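Long-range contacts in extracellular solute-binding protein family 1 (Pseudothermotoga lettingae, PDB 5CI5), which probably captures sugars for an ABC transporter and binds alpha-D-tagatose in its pocket: residues A[60-65]-A[189-194]; A[135-140]-A[265-270]; A[182-187]-A[237-242]. One frame throughout, in Å; residues are numbered along the deposited sequence.

Overall arrangement
Following the chain from the N terminus, residues 60-65 open interaction 1, which closes 124 residues later on 189-194. Inside that loop starts interaction 2, running from 135-140 to 265-270, so the two cross. Interaction 3 joins 182-187 to 237-242; it crosses interaction 1 and is nested within the loop of interaction 2. Interactions 1 and 2 both touch the sugar and meet where Leu194 packs on Arg139. Interaction 1 brings helix 62-75 against helix 190-202, and interaction 2 sets the end of strand 128-138 against the turn before helix 268-275. Interaction 3 lies farther out, joining two loops, and reaches interaction 1 through Thr187 and Thr192.

Interaction 1: residues A[60-65]-A[189-194]; sequences FGFDTY and TEHTTL. With T6T (alpha-D-tagatopyranose), chain C.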
loop_
_atom_site.group_PDB
_atom_site.type_symbol
_atom_site.label_atom_id
_atom_site.label_comp_id
_atom_site.label_asym_id
_atom_site.label_seq_id
_atom_site.Cartn_x
_atom_site.Cartn_y
_atom_site.Cartn_z
ATOM N N PHE A 60 -2.332 12.867 -8.203
ATOM C CA PHE A 60 -3.622 12.382 -7.727
ATOM C C PHE A 60 -3.520 11.810 -6.322
ATOM O O PHE A 60 -2.686 10.941 -6.071
ATOM C CB PHE A 60 -4.171 11.266 -8.616
ATOM C CG PHE A 60 -4.435 11.659 -10.035
ATOM C CD1 PHE A 60 -3.406 11.724 -10.938
ATOM C CD2 PHE A 60 -5.730 11.917 -10.475
ATOM C CE1 PHE A 60 -3.640 12.028 -12.254
ATOM C CE2 PHE A 60 -5.971 12.232 -11.798
ATOM C CZ PHE A 60 -4.920 12.308 -12.687
ATOM N N GLY A 61 -4.427 12.217 -5.439
ATOM C CA GLY A 61 -4.553 11.558 -4.148
ATOM C C GLY A 61 -5.007 10.108 -4.271
ATOM O O GLY A 61 -5.675 9.712 -5.226
ATOM N N PHE A 62 -4.661 9.299 -3.288
ATOM C CA PHE A 62 -4.956 7.886 -3.375
ATOM C C PHE A 62 -6.422 7.549 -3.448
ATOM O O PHE A 62 -6.811 6.701 -4.224
ATOM C CB PHE A 62 -4.373 7.119 -2.175
ATOM C CG PHE A 62 -4.660 5.636 -2.212
ATOM C CD1 PHE A 62 -4.066 4.829 -3.169
ATOM C CD2 PHE A 62 -5.533 5.065 -1.322
ATOM C CE1 PHE A 62 -4.327 3.475 -3.228
ATOM C CE2 PHE A 62 -5.806 3.696 -1.372
ATOM C CZ PHE A 62 -5.207 2.904 -2.326
ATOM N N ASP A 63 -7.244 8.208 -2.649
ATOM C CA ASP A 63 -8.562 7.660 -2.351
ATOM C C ASP A 63 -9.492 7.666 -3.573
ATOM O O ASP A 63 -10.436 6.874 -3.624
ATOM C CB ASP A 63 -9.212 8.424 -1.202
ATOM C CG ASP A 63 -8.526 8.188 0.140
ATOM O OD1 ASP A 63 -7.508 7.479 0.203
ATOM O OD2 ASP A 63 -9.023 8.722 1.158
ATOM N N THR A 64 -9.227 8.532 -4.543
ATOM C CA THR A 64 -10.063 8.581 -5.751
ATOM C C THR A 64 -9.297 8.255 -7.023
ATOM O O THR A 64 -9.847 8.379 -8.128
ATOM C CB THR A 64 -10.735 9.967 -5.937
ATOM O OG1 THR A 64 -9.750 10.992 -6.068
ATOM C CG2 THR A 64 -11.622 10.278 -4.756
ATOM N N TYR A 65 -8.051 7.794 -6.894
ATOM C CA TYR A 65 -7.224 7.661 -8.085
ATOM C C TYR A 65 -7.670 6.491 -8.981
ATOM O O TYR A 65 -7.668 6.631 -10.205
ATOM C CB TYR A 65 -5.745 7.526 -7.704
ATOM C CG TYR A 65 -4.806 7.374 -8.894
ATOM C CD1 TYR A 65 -4.917 8.208 -10.003
ATOM C CD2 TYR A 65 -3.806 6.397 -8.908
ATOM C CE1 TYR A 65 -4.052 8.088 -11.085
ATOM C CE2 TYR A 65 -2.928 6.264 -10.003
ATOM C CZ TYR A 65 -3.079 7.097 -11.091
ATOM O OH TYR A 65 -2.249 6.993 -12.177
ATOM N N THR A 189 -12.208 2.419 1.294
ATOM C CA THR A 189 -10.940 2.567 0.600
ATOM C C THR A 189 -10.130 1.275 0.792
ATOM O O THR A 189 -10.428 0.446 1.672
ATOM C CB THR A 189 -10.113 3.755 1.123
ATOM O OG1 THR A 189 -9.750 3.478 2.483
ATOM C CG2 THR A 189 -10.854 5.100 1.026
ATOM N N GLU A 190 -9.102 1.111 -0.041
ATOM C CA GLU A 190 -8.273 -0.077 -0.026
ATOM C C GLU A 190 -7.630 -0.306 1.336
ATOM O O GLU A 190 -7.346 -1.440 1.665
ATOM C CB GLU A 190 -7.192 0.047 -1.105
ATOM C CG GLU A 190 -6.297 -1.150 -1.272
ATOM C CD GLU A 190 -6.969 -2.367 -1.853
ATOM O OE1 GLU A 190 -8.141 -2.286 -2.271
ATOM O OE2 GLU A 190 -6.317 -3.418 -1.878
ATOM N N HIS A 191 -7.385 0.762 2.103
ATOM C CA HIS A 191 -6.754 0.615 3.420
ATOM C C HIS A 191 -7.542 -0.376 4.288
ATOM O O HIS A 191 -6.981 -1.127 5.091
ATOM C CB HIS A 191 -6.666 1.937 4.207
ATOM C CG HIS A 191 -6.197 3.127 3.429
ATOM N ND1 HIS A 191 -7.043 3.875 2.637
ATOM C CD2 HIS A 191 -4.998 3.757 3.396
ATOM C CE1 HIS A 191 -6.375 4.895 2.126
ATOM N NE2 HIS A 191 -5.128 4.842 2.565
ATOM N N THR A 192 -8.860 -0.338 4.180
ATOM C CA THR A 192 -9.712 -1.188 4.995
ATOM C C THR A 192 -9.579 -2.675 4.618
ATOM O O THR A 192 -9.480 -3.553 5.480
ATOM C CB THR A 192 -11.154 -0.697 4.879
ATOM O OG1 THR A 192 -11.189 0.642 5.385
ATOM C CG2 THR A 192 -12.140 -1.609 5.663
ATOM N N THR A 193 -9.481 -2.956 3.329
ATOM C CA THR A 193 -9.186 -4.303 2.882
ATOM C C THR A 193 -7.831 -4.753 3.363
ATOM O O THR A 193 -7.670 -5.882 3.809
ATOM C CB THR A 193 -9.231 -4.402 1.366
ATOM O OG1 THR A 193 -10.557 -4.062 0.980
ATOM C CG2 THR A 193 -8.890 -5.830 0.854
ATOM N N LEU A 194 -6.843 -3.880 3.237
ATOM C CA LEU A 194 -5.501 -4.226 3.664
ATOM C C LEU A 194 -5.453 -4.483 5.153
ATOM O O LEU A 194 -4.769 -5.413 5.602
ATOM C CB LEU A 194 -4.513 -3.120 3.260
ATOM C CG LEU A 194 -4.241 -3.002 1.760
ATOM C CD1 LEU A 194 -3.661 -1.646 1.440
ATOM C CD2 LEU A 194 -3.325 -4.112 1.294
HETATM O O3 T6T C . 1.037 -0.078 -0.478
HETATM C C3 T6T C . 0.665 0.894 -1.450
HETATM C C4 T6T C . -0.490 0.338 -2.282
HETATM O O4 T6T C . -0.129 -0.937 -2.830
HETATM C C5 T6T C . -1.701 0.219 -1.383
HETATM O O5 T6T C . -2.816 -0.289 -2.118
HETATM C C6 T6T C . -2.028 1.570 -0.755
HETATM O O6 T6T C . -0.906 2.011 0.008
HETATM C C2 T6T C . 0.287 2.168 -0.765
HETATM O O2 T6T C . 0.085 3.195 -1.744
HETATM C C1 T6T C . 1.394 2.633 0.207
HETATM O O1 T6T C . 2.634 2.764 -0.385
#
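The backbones come closest at Asp63 and Thr189, whose CA atoms are 6.3 Å apart, where the first turns of helices 62-75 and 190-202 meet without a hydrogen bond between the two segments. Side chains do the work. With CG anti to its own N (chi1 180°), Phe62 reaches across and puts its CZ 3.7 Å from Glu190 CB, which sits at the edge of the phenyl ring and in its plane. The same ring turns an edge toward the face of His191 in an offset edge-to-face pair, planes 79° apart; Phe62 CD2 comes to 3.6 Å from His191 CE1.

Asp63 approaches the imidazole differently, in its plane, with OD1 3.4 Å from His191 CE1. The imidazole is held from both nitrogens: Thr189 OG1 and His191 ND1 share a hydrogen bond of 2.7 Å, and NE2 is bonded to Asp248. These bonds probably fix the rotation of the ring. Asp63 OD2 is taken by His246, whose ring also stacks on His191.

Glu190 bends at chi2 (69°), carrying its carboxylate away from Phe62 to a salt bridge with Arg370 and hydrogen bonds with Tyr376 and Ser380. This contact forms part of the sugar pocket: Phe62 CZ lies 3.8 Å from C6 of the tagatose, and Leu194 CD1 is 3.9 Å from its O5. Phe62 also leans on Asp85 at the end of strand 81-85, while Thr193 faces helix 376-391, so the contact bridges the sheet holding strands 55-60 and 81-85 and the helices across the cleft.

Interaction 2: residues A[135-140]-A[265-270]; sequences YTDCRL and GPWSFP. With T6T (alpha-D-tagatopyranose), chain C.
Trp267 sets the CH2 corner of its indole over the centre of the guanidinium face of Arg139, 3.5 Å from Arg139 CZ, with the planes 33° apart. This is the sugar cleft of a type II periplasmic binding protein, and residues 135-140 run out of strand 128-138 of the large sheet toward strand 140-144 of the small one, consistent with a crossing between lobes.

Set between its own N and carbonyl carbon by chi1 72°, the indole offers one face to the ligand: C1 of the tagatose hovers 3.3 Å above its centre. The opposite face rests on the type I turn from Gly265 to Ser268, over Gly265 N and Ser268 OG. An alanine here would take away the platform under C1 and would probably leave one face of the Arg139 guanidinium without its cover.

Polar groups of 135-140 grip the sugar beside this platform. Asp137 OD2 accepts from both O1 and O3 of the tagatose, each at 2.7 Å. Arg139 donates with two arms, NH1 to O3 at 2.8 Å and NH2 to O6 at 3.0 Å, the latter nearly straight at 171°. A salt bridge from NH2 to Glu247 probably helps to position the arginine.

Pro266 fills in behind the aspartate, CG lying 3.7 Å from Asp137 CB. The backbone takes part too: Cys138 O lies at the indole edge, near its plane, 4.0 Å from Trp267 CZ3, buried and with no hydrogen-bonding partner in the model.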
loop_
_atom_site.group_PDB
_atom_site.type_symbol
_atom_site.label_atom_id
_atom_site.label_comp_id
_atom_site.label_asym_id
_atom_site.label_seq_id
_atom_site.Cartn_x
_atom_site.Cartn_y
_atom_site.Cartn_z
ATOM N N TYR A 135 8.072 1.867 -7.001
ATOM C CA TYR A 135 8.378 1.705 -5.581
ATOM C C TYR A 135 7.552 0.587 -5.007
ATOM O O TYR A 135 6.539 0.183 -5.570
ATOM C CB TYR A 135 8.175 3.005 -4.784
ATOM C CG TYR A 135 6.818 3.318 -4.156
ATOM C CD1 TYR A 135 6.382 2.648 -3.022
ATOM C CD2 TYR A 135 6.034 4.361 -4.635
ATOM C CE1 TYR A 135 5.179 2.992 -2.407
ATOM C CE2 TYR A 135 4.838 4.721 -4.024
ATOM C CZ TYR A 135 4.425 4.035 -2.908
ATOM O OH TYR A 135 3.235 4.446 -2.330
ATOM N N THR A 136 8.066 0.039 -3.917
ATOM C CA THR A 136 7.376 -1.033 -3.233
ATOM C C THR A 136 7.409 -0.792 -1.716
ATOM O O THR A 136 7.936 0.232 -1.228
ATOM C CB THR A 136 7.993 -2.398 -3.618
ATOM O OG1 THR A 136 7.170 -3.468 -3.131
ATOM C CG2 THR A 136 9.439 -2.568 -3.122
ATOM N N ASP A 137 6.797 -1.721 -0.997
ATOM C CA ASP A 137 6.653 -1.638 0.439
ATOM C C ASP A 137 6.125 -2.961 0.971
ATOM O O ASP A 137 5.747 -3.854 0.206
ATOM C CB ASP A 137 5.701 -0.485 0.832
ATOM C CG ASP A 137 4.256 -0.678 0.306
ATOM O OD1 ASP A 137 3.675 -1.751 0.561
ATOM O OD2 ASP A 137 3.707 0.249 -0.365
ATOM N N CYS A 138 6.114 -3.083 2.294
ATOM C CA CYS A 138 5.285 -4.101 2.930
ATOM C C CYS A 138 4.695 -3.429 4.155
ATOM O O CYS A 138 5.153 -2.356 4.578
ATOM C CB CYS A 138 6.068 -5.376 3.285
ATOM S SG CYS A 138 7.387 -5.186 4.463
ATOM N N ARG A 139 3.647 -4.030 4.695
ATOM C CA ARG A 139 2.927 -3.389 5.792
ATOM C C ARG A 139 3.309 -3.946 7.137
ATOM O O ARG A 139 3.515 -5.156 7.322
ATOM C CB ARG A 139 1.417 -3.485 5.568
ATOM C CG ARG A 139 0.866 -2.264 4.856
ATOM C CD ARG A 139 -0.559 -2.388 4.354
ATOM N NE ARG A 139 -1.073 -1.057 4.010
ATOM C CZ ARG A 139 -0.822 -0.410 2.876
ATOM N NH1 ARG A 139 -0.094 -0.986 1.927
ATOM N NH2 ARG A 139 -1.320 0.816 2.682
ATOM N N LEU A 140 3.413 -3.003 8.059
ATOM C CA LEU A 140 3.979 -3.203 9.393
ATOM C C LEU A 140 3.215 -2.394 10.421
ATOM O O LEU A 140 2.356 -1.575 10.071
ATOM C CB LEU A 140 5.451 -2.788 9.421
ATOM C CG LEU A 140 6.386 -3.475 8.430
ATOM C CD1 LEU A 140 7.640 -2.646 8.243
ATOM C CD2 LEU A 140 6.727 -4.856 8.920
ATOM N N GLY A 265 4.265 1.690 6.773
ATOM C CA GLY A 265 5.420 1.091 6.119
ATOM C C GLY A 265 6.342 2.161 5.566
ATOM O O GLY A 265 6.242 3.332 5.952
ATOM N N PRO A 266 7.252 1.781 4.654
ATOM C CA PRO A 266 8.304 2.742 4.268
ATOM C C PRO A 266 7.819 3.985 3.539
ATOM O O PRO A 266 8.514 4.998 3.611
ATOM C CB PRO A 266 9.236 1.881 3.385
ATOM C CG PRO A 266 8.431 0.702 2.970
ATOM C CD PRO A 266 7.528 0.428 4.159
ATOM N N TRP A 267 6.651 3.965 2.890
ATOM C CA TRP A 267 6.109 5.205 2.305
ATOM C C TRP A 267 5.746 6.230 3.383
ATOM O O TRP A 267 5.708 7.437 3.121
ATOM C CB TRP A 267 4.878 4.915 1.433
ATOM C CG TRP A 267 3.681 4.546 2.234
ATOM C CD1 TRP A 267 2.675 5.378 2.625
ATOM C CD2 TRP A 267 3.357 3.256 2.754
ATOM N NE1 TRP A 267 1.751 4.693 3.373
ATOM C CE2 TRP A 267 2.146 3.383 3.473
ATOM C CE3 TRP A 267 3.974 2.001 2.690
ATOM C CZ2 TRP A 267 1.555 2.307 4.123
ATOM C CZ3 TRP A 267 3.373 0.937 3.316
ATOM C CH2 TRP A 267 2.172 1.092 4.021
ATOM N N SER A 268 5.480 5.745 4.595
ATOM C CA SER A 268 5.084 6.582 5.699
ATOM C C SER A 268 6.184 7.514 6.152
ATOM O O SER A 268 5.914 8.548 6.757
ATOM C CB SER A 268 4.679 5.744 6.908
ATOM O OG SER A 268 3.710 4.778 6.574
ATOM N N PHE A 269 7.430 7.123 5.907
ATOM C CA PHE A 269 8.545 7.808 6.545
ATOM C C PHE A 269 8.716 9.262 6.071
ATOM O O PHE A 269 8.701 10.165 6.912
ATOM C CB PHE A 269 9.831 7.018 6.348
ATOM C CG PHE A 269 9.791 5.609 6.884
ATOM C CD1 PHE A 269 8.836 5.184 7.800
ATOM C CD2 PHE A 269 10.751 4.705 6.476
ATOM C CE1 PHE A 269 8.850 3.878 8.284
ATOM C CE2 PHE A 269 10.759 3.405 6.975
ATOM C CZ PHE A 269 9.818 2.991 7.863
ATOM N N PRO A 270 8.844 9.513 4.755
ATOM C CA PRO A 270 8.949 10.928 4.355
ATOM C C PRO A 270 7.691 11.728 4.671
ATOM O O PRO A 270 7.756 12.938 4.958
ATOM C CB PRO A 270 9.202 10.851 2.840
ATOM C CG PRO A 270 8.707 9.481 2.423
ATOM C CD PRO A 270 9.025 8.604 3.609
HETATM O O3 T6T C . 1.037 -0.078 -0.478
HETATM C C3 T6T C . 0.665 0.894 -1.450
HETATM C C4 T6T C . -0.490 0.338 -2.282
HETATM O O4 T6T C . -0.129 -0.937 -2.830
HETATM C C5 T6T C . -1.701 0.219 -1.383
HETATM O O5 T6T C . -2.816 -0.289 -2.118
HETATM C C6 T6T C . -2.028 1.570 -0.755
HETATM O O6 T6T C . -0.906 2.011 0.008
HETATM C C2 T6T C . 0.287 2.168 -0.765
HETATM O O2 T6T C . 0.085 3.195 -1.744
HETATM C C1 T6T C . 1.394 2.633 0.207
HETATM O O1 T6T C . 2.634 2.764 -0.385
#

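Interaction 3: residues A[182-187]-A[237-242]; sequences YGVSGT and NVSPNA
This is a buried loop-to-loop contact. Residues 182-187, leading into helix 190-202, run in the same direction as residues 237-242, which lead from helix 220-234 toward helix 247-255. Backbone and hydroxyl groups join them. Tyr182 N donates to Val238 O at 3.0 Å, almost straight at 171° but coming from above the carbonyl plane. Two residues on, Val184 N finds Ser239 OG at 2.9 Å; chi1 of -175° swings that hydroxyl away from its own N and toward the neighbouring segment. Gly186 N closes the series with a weak bond to Ala242 O.

Apolar groups fill in between. Val184 CB faces Ala242 CB at 4.2 Å, and the alanine methyl presses to within 3.2 Å of Val184 O, which is also bonded to Tyr250 OH. Near the start, Tyr182 CB meets Val238 CG2 at 4.1 Å, while the phenol leads away to His288. Val184 and Val238 both pack on Leu232 of helix 220-234.

Ser239 OG gives its proton to Pro240 O at 2.8 Å, in the carbonyl plane and on a lone pair. Donor and acceptor at once, this hydroxyl satisfies two buried backbone groups and in effect stands in for a main-chain carbonyl opposite Val184 N.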
loop_
_atom_site.group_PDB
_atom_site.type_symbol
_atom_site.label_atom_id
_atom_site.label_comp_id
_atom_site.label_asym_id
_atom_site.label_seq_id
_atom_site.Cartn_x
_atom_site.Cartn_y
_atom_site.Cartn_z
ATOM N N TYR A 182 -4.628 2.771 18.854
ATOM C CA TYR A 182 -4.491 1.969 17.605
ATOM C C TYR A 182 -5.580 2.335 16.595
ATOM O O TYR A 182 -6.779 2.167 16.845
ATOM C CB TYR A 182 -4.526 0.443 17.919
ATOM C CG TYR A 182 -4.312 -0.402 16.677
ATOM C CD1 TYR A 182 -3.031 -0.773 16.286
ATOM C CD2 TYR A 182 -5.378 -0.806 15.882
ATOM C CE1 TYR A 182 -2.817 -1.523 15.135
ATOM C CE2 TYR A 182 -5.175 -1.561 14.736
ATOM C CZ TYR A 182 -3.880 -1.899 14.357
ATOM O OH TYR A 182 -3.632 -2.649 13.232
ATOM N N GLY A 183 -5.146 2.835 15.449
ATOM C CA GLY A 183 -6.059 3.295 14.419
ATOM C C GLY A 183 -6.494 2.157 13.514
ATOM O O GLY A 183 -5.649 1.505 12.894
ATOM N N VAL A 184 -7.814 1.950 13.424
ATOM C CA VAL A 184 -8.443 0.924 12.582
ATOM C C VAL A 184 -9.025 1.565 11.317
ATOM O O VAL A 184 -9.818 2.491 11.425
ATOM C CB VAL A 184 -9.580 0.198 13.344
ATOM C CG1 VAL A 184 -10.310 -0.795 12.459
ATOM C CG2 VAL A 184 -9.043 -0.491 14.611
ATOM N N SER A 185 -8.616 1.113 10.130
ATOM C CA SER A 185 -9.179 1.673 8.886
ATOM C C SER A 185 -10.519 1.016 8.604
ATOM O O SER A 185 -10.608 -0.204 8.451
ATOM C CB SER A 185 -8.232 1.489 7.692
ATOM O OG SER A 185 -6.987 2.126 7.926
ATOM N N GLY A 186 -11.558 1.845 8.510
ATOM C CA GLY A 186 -12.890 1.363 8.185
ATOM C C GLY A 186 -13.629 2.168 7.138
ATOM O O GLY A 186 -14.855 2.125 7.058
ATOM N N THR A 187 -12.875 2.903 6.333
ATOM C CA THR A 187 -13.382 3.679 5.204
ATOM C C THR A 187 -13.648 2.788 3.982
ATOM O O THR A 187 -13.172 1.648 3.906
ATOM C CB THR A 187 -12.347 4.765 4.834
ATOM O OG1 THR A 187 -11.041 4.154 4.777
ATOM C CG2 THR A 187 -12.315 5.871 5.888
ATOM N N ASN A 237 -12.685 0.391 21.867
ATOM C CA ASN A 237 -12.639 1.842 21.652
ATOM C C ASN A 237 -11.233 2.413 21.774
ATOM O O ASN A 237 -11.016 3.348 22.550
ATOM C CB ASN A 237 -13.564 2.547 22.646
ATOM C CG ASN A 237 -13.801 3.993 22.294
ATOM O OD1 ASN A 237 -13.764 4.385 21.124
ATOM N ND2 ASN A 237 -14.043 4.798 23.312
ATOM N N VAL A 238 -10.281 1.874 21.006
ATOM C CA VAL A 238 -8.908 2.384 21.022
ATOM C C VAL A 238 -8.523 3.160 19.756
ATOM O O VAL A 238 -7.387 3.611 19.613
ATOM C CB VAL A 238 -7.887 1.250 21.235
ATOM C CG1 VAL A 238 -8.071 0.658 22.628
ATOM C CG2 VAL A 238 -7.988 0.189 20.153
ATOM N N SER A 239 -9.496 3.333 18.876
ATOM C CA SER A 239 -9.329 3.986 17.581
ATOM C C SER A 239 -10.185 5.239 17.449
ATOM O O SER A 239 -11.307 5.308 17.978
ATOM C CB SER A 239 -9.728 3.008 16.471
ATOM O OG SER A 239 -9.481 3.541 15.176
ATOM N N PRO A 240 -9.691 6.219 16.698
ATOM C CA PRO A 240 -10.617 7.240 16.204
ATOM C C PRO A 240 -11.696 6.571 15.345
ATOM O O PRO A 240 -11.557 5.408 14.946
ATOM C CB PRO A 240 -9.720 8.161 15.370
ATOM C CG PRO A 240 -8.346 7.898 15.860
ATOM C CD PRO A 240 -8.334 6.441 16.199
ATOM N N ASN A 241 -12.747 7.313 15.025
ATOM C CA ASN A 241 -13.878 6.772 14.291
ATOM C C ASN A 241 -13.476 6.065 13.000
ATOM O O ASN A 241 -13.128 6.704 12.011
ATOM C CB ASN A 241 -14.860 7.902 13.966
ATOM C CG ASN A 241 -16.187 7.388 13.446
ATOM O OD1 ASN A 241 -16.294 6.253 12.970
ATOM N ND2 ASN A 241 -17.208 8.230 13.525
ATOM N N ALA A 242 -13.511 4.736 13.033
ATOM C CA ALA A 242 -12.953 3.931 11.959
ATOM C C ALA A 242 -13.717 4.095 10.647
ATOM O O ALA A 242 -13.163 3.917 9.570
ATOM C CB ALA A 242 -12.920 2.460 12.360
#